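Local coordinates for protein long-chain-fatty-acid--CoA ligase FadD13 (Mycobacterium tuberculosis CDC1551, PDB 5ZRN) that belongs to the AMP-binding (ANL) family and is, by name, a long-chain fatty acyl-CoA ligase, at residues E243-G248 with P270-F275. Residues are numbered along the deposited sequence; the frame is centred on the assembly and turned at random.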
loop_
_atom_site.group_PDB
_atom_site.type_symbol
_atom_site.label_atom_id
_atom_site.label_comp_id
_atom_site.label_asym_id
_atom_site.label_seq_id
_atom_site.Cartn_x
_atom_site.Cartn_y
_atom_site.Cartn_z
ATOM N N GLU A 243 -22.254 4.858 0.052
ATOM C CA GLU A 243 -21.421 4.550 -1.102
ATOM C C GLU A 243 -21.461 3.075 -1.484
ATOM O O GLU A 243 -20.704 2.616 -2.344
ATOM C CB GLU A 243 -19.981 5.002 -0.850
ATOM C CG GLU A 243 -19.785 6.487 -1.053
ATOM C CD GLU A 243 -20.365 6.969 -2.374
ATOM O OE1 GLU A 243 -20.182 6.276 -3.399
ATOM O OE2 GLU A 243 -20.997 8.049 -2.393
ATOM N N ARG A 244 -22.358 2.339 -0.844
ATOM C CA ARG A 244 -22.523 0.923 -1.133
ATOM C C ARG A 244 -21.198 0.173 -1.195
ATOM O O ARG A 244 -20.882 -0.468 -2.199
ATOM C CB ARG A 244 -23.265 0.756 -2.457
ATOM C CG ARG A 244 -24.596 1.467 -2.488
ATOM C CD ARG A 244 -25.666 0.499 -2.905
ATOM N NE ARG A 244 -26.026 0.623 -4.308
ATOM C CZ ARG A 244 -26.547 -0.362 -5.031
ATOM N NH1 ARG A 244 -26.753 -1.553 -4.484
ATOM N NH2 ARG A 244 -26.892 -0.144 -6.292
ATOM N N VAL A 245 -20.427 0.264 -0.116
ATOM C CA VAL A 245 -19.142 -0.409 -0.019
ATOM C C VAL A 245 -19.362 -1.908 0.083
ATOM O O VAL A 245 -20.307 -2.364 0.721
ATOM C CB VAL A 245 -18.360 0.045 1.238
ATOM C CG1 VAL A 245 -17.181 -0.878 1.484
ATOM C CG2 VAL A 245 -17.875 1.468 1.064
ATOM N N CYS A 246 -18.481 -2.668 -0.557
ATOM C CA CYS A 246 -18.559 -4.114 -0.520
ATOM C C CYS A 246 -17.430 -4.646 0.356
ATOM O O CYS A 246 -17.587 -5.651 1.045
ATOM C CB CYS A 246 -18.391 -4.697 -1.920
ATOM S SG CYS A 246 -19.416 -3.999 -3.197
ATOM N N ILE A 247 -16.288 -3.966 0.317
ATOM C CA ILE A 247 -15.120 -4.409 1.067
ATOM C C ILE A 247 -14.447 -3.266 1.808
ATOM O O ILE A 247 -14.372 -2.151 1.302
ATOM C CB ILE A 247 -14.076 -5.031 0.121
ATOM C CG1 ILE A 247 -14.750 -6.053 -0.794
ATOM C CG2 ILE A 247 -12.955 -5.669 0.930
ATOM C CD1 ILE A 247 -13.871 -6.502 -1.937
ATOM N N GLY A 248 -13.938 -3.553 2.998
ATOM C CA GLY A 248 -13.276 -2.517 3.760
ATOM C C GLY A 248 -12.001 -2.971 4.439
ATOM O O GLY A 248 -11.952 -4.044 5.044
ATOM N N PRO A 270 -26.521 -3.919 2.917
ATOM C CA PRO A 270 -26.656 -5.140 2.114
ATOM C C PRO A 270 -25.426 -5.493 1.296
ATOM O O PRO A 270 -25.034 -6.659 1.217
ATOM C CB PRO A 270 -27.845 -4.833 1.206
ATOM C CG PRO A 270 -28.644 -3.854 1.998
ATOM C CD PRO A 270 -27.583 -2.957 2.574
ATOM N N ASP A 271 -24.824 -4.477 0.690
ATOM C CA ASP A 271 -23.660 -4.657 -0.167
ATOM C C ASP A 271 -22.355 -5.010 0.541
ATOM O O ASP A 271 -21.488 -5.662 -0.046
ATOM C CB ASP A 271 -23.461 -3.394 -1.007
ATOM C CG ASP A 271 -24.652 -3.106 -1.900
ATOM O OD1 ASP A 271 -24.887 -1.931 -2.239
ATOM O OD2 ASP A 271 -25.354 -4.067 -2.267
ATOM N N PHE A 272 -22.211 -4.594 1.794
ATOM C CA PHE A 272 -20.984 -4.858 2.527
ATOM C C PHE A 272 -20.836 -6.330 2.890
ATOM O O PHE A 272 -21.709 -6.908 3.540
ATOM C CB PHE A 272 -20.929 -4.015 3.795
ATOM C CG PHE A 272 -19.577 -3.972 4.413
ATOM C CD1 PHE A 272 -18.635 -3.045 3.979
ATOM C CD2 PHE A 272 -19.222 -4.886 5.394
ATOM C CE1 PHE A 272 -17.351 -3.030 4.515
ATOM C CE2 PHE A 272 -17.938 -4.882 5.942
ATOM C CZ PHE A 272 -17.001 -3.954 5.502
ATOM N N ARG A 273 -19.713 -6.919 2.487
ATOM C CA ARG A 273 -19.441 -8.334 2.736
ATOM C C ARG A 273 -18.382 -8.617 3.809
ATOM O O ARG A 273 -18.593 -9.463 4.676
ATOM C CB ARG A 273 -19.022 -9.018 1.429
ATOM C CG ARG A 273 -19.889 -8.661 0.230
ATOM C CD ARG A 273 -19.692 -9.652 -0.912
ATOM N NE ARG A 273 -18.342 -9.632 -1.478
ATOM C CZ ARG A 273 -17.945 -8.838 -2.472
ATOM N NH1 ARG A 273 -18.783 -7.978 -3.035
ATOM N NH2 ARG A 273 -16.695 -8.908 -2.908
ATOM N N TYR A 274 -17.243 -7.925 3.760
ATOM C CA TYR A 274 -16.199 -8.184 4.756
ATOM C C TYR A 274 -15.117 -7.123 4.903
ATOM O O TYR A 274 -14.980 -6.218 4.073
ATOM C CB TYR A 274 -15.509 -9.524 4.465
ATOM C CG TYR A 274 -14.737 -9.550 3.163
ATOM C CD1 TYR A 274 -15.364 -9.882 1.957
ATOM C CD2 TYR A 274 -13.381 -9.220 3.132
ATOM C CE1 TYR A 274 -14.654 -9.886 0.746
ATOM C CE2 TYR A 274 -12.662 -9.217 1.934
ATOM C CZ TYR A 274 -13.305 -9.551 0.744
ATOM O OH TYR A 274 -12.596 -9.547 -0.435
ATOM N N PHE A 275 -14.344 -7.266 5.977
ATOM C CA PHE A 275 -13.231 -6.371 6.285
ATOM C C PHE A 275 -11.946 -7.174 6.140
ATOM O O PHE A 275 -11.940 -8.388 6.366
ATOM C CB PHE A 275 -13.294 -5.867 7.738
ATOM C CG PHE A 275 -14.272 -4.751 7.971
ATOM C CD1 PHE A 275 -15.443 -4.973 8.692
ATOM C CD2 PHE A 275 -14.009 -3.466 7.496
ATOM C CE1 PHE A 275 -16.343 -3.923 8.940
ATOM C CE2 PHE A 275 -14.898 -2.417 7.736
ATOM C CZ PHE A 275 -16.069 -2.646 8.460
#
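The Ile247 side chain runs along the Tyr274 ring on one face of a parallel strand pair, where strands 247-249 and 274-278 start as neighbours in the mixed sheet of the AMP-binding fold. The isoleucine branch CG2 makes an off-centre CH-pi contact, 4.2 Å from the centroid of the Tyr274 ring and 29° off its normal. A chi1 of 65° sets Tyr274 CG between its own backbone N and carbonyl carbon, and the phenol reaches Ile247 CD1, 3.6 Å from Tyr274 OH. Parallel pairing follows from the register, Ile247 opposite Tyr274 and Gly248 opposite Phe275; Gly248 N bonds Tyr274 O at 3.1 Å, in the carbonyl plane. Just before the strand, Arg273 N makes a nearly straight bond, 170°, to Cys246 O.

On the face that carries Phe275, two phenylalanines and Val245 pack together. Val245 CG1, anti to its backbone N, meets the edge of the Phe272 ring 3.6 Å from CD1; Phe272 CZ in turn stands 3.2 Å above the centre of the Phe275 ring. Ile240 and Trp237 of helix 236-242 pack against this side, and that helix ends in a Schellman motif with Arg244, at positive phi, as its C-prime residue.

Two arginines precede the strands. Arg244 NH1 meets Asp271 OD1 at the guanidinium edge in a salt bridge of uncertain geometry, because the position of OD1 is doubtful. Arg273 has its salt-bridge partner in Asp198, and its guanidinium passes Cys246, with NH1 3.5 Å from Cys246 CB and NH2 3.8 Å from Ile247 CD1.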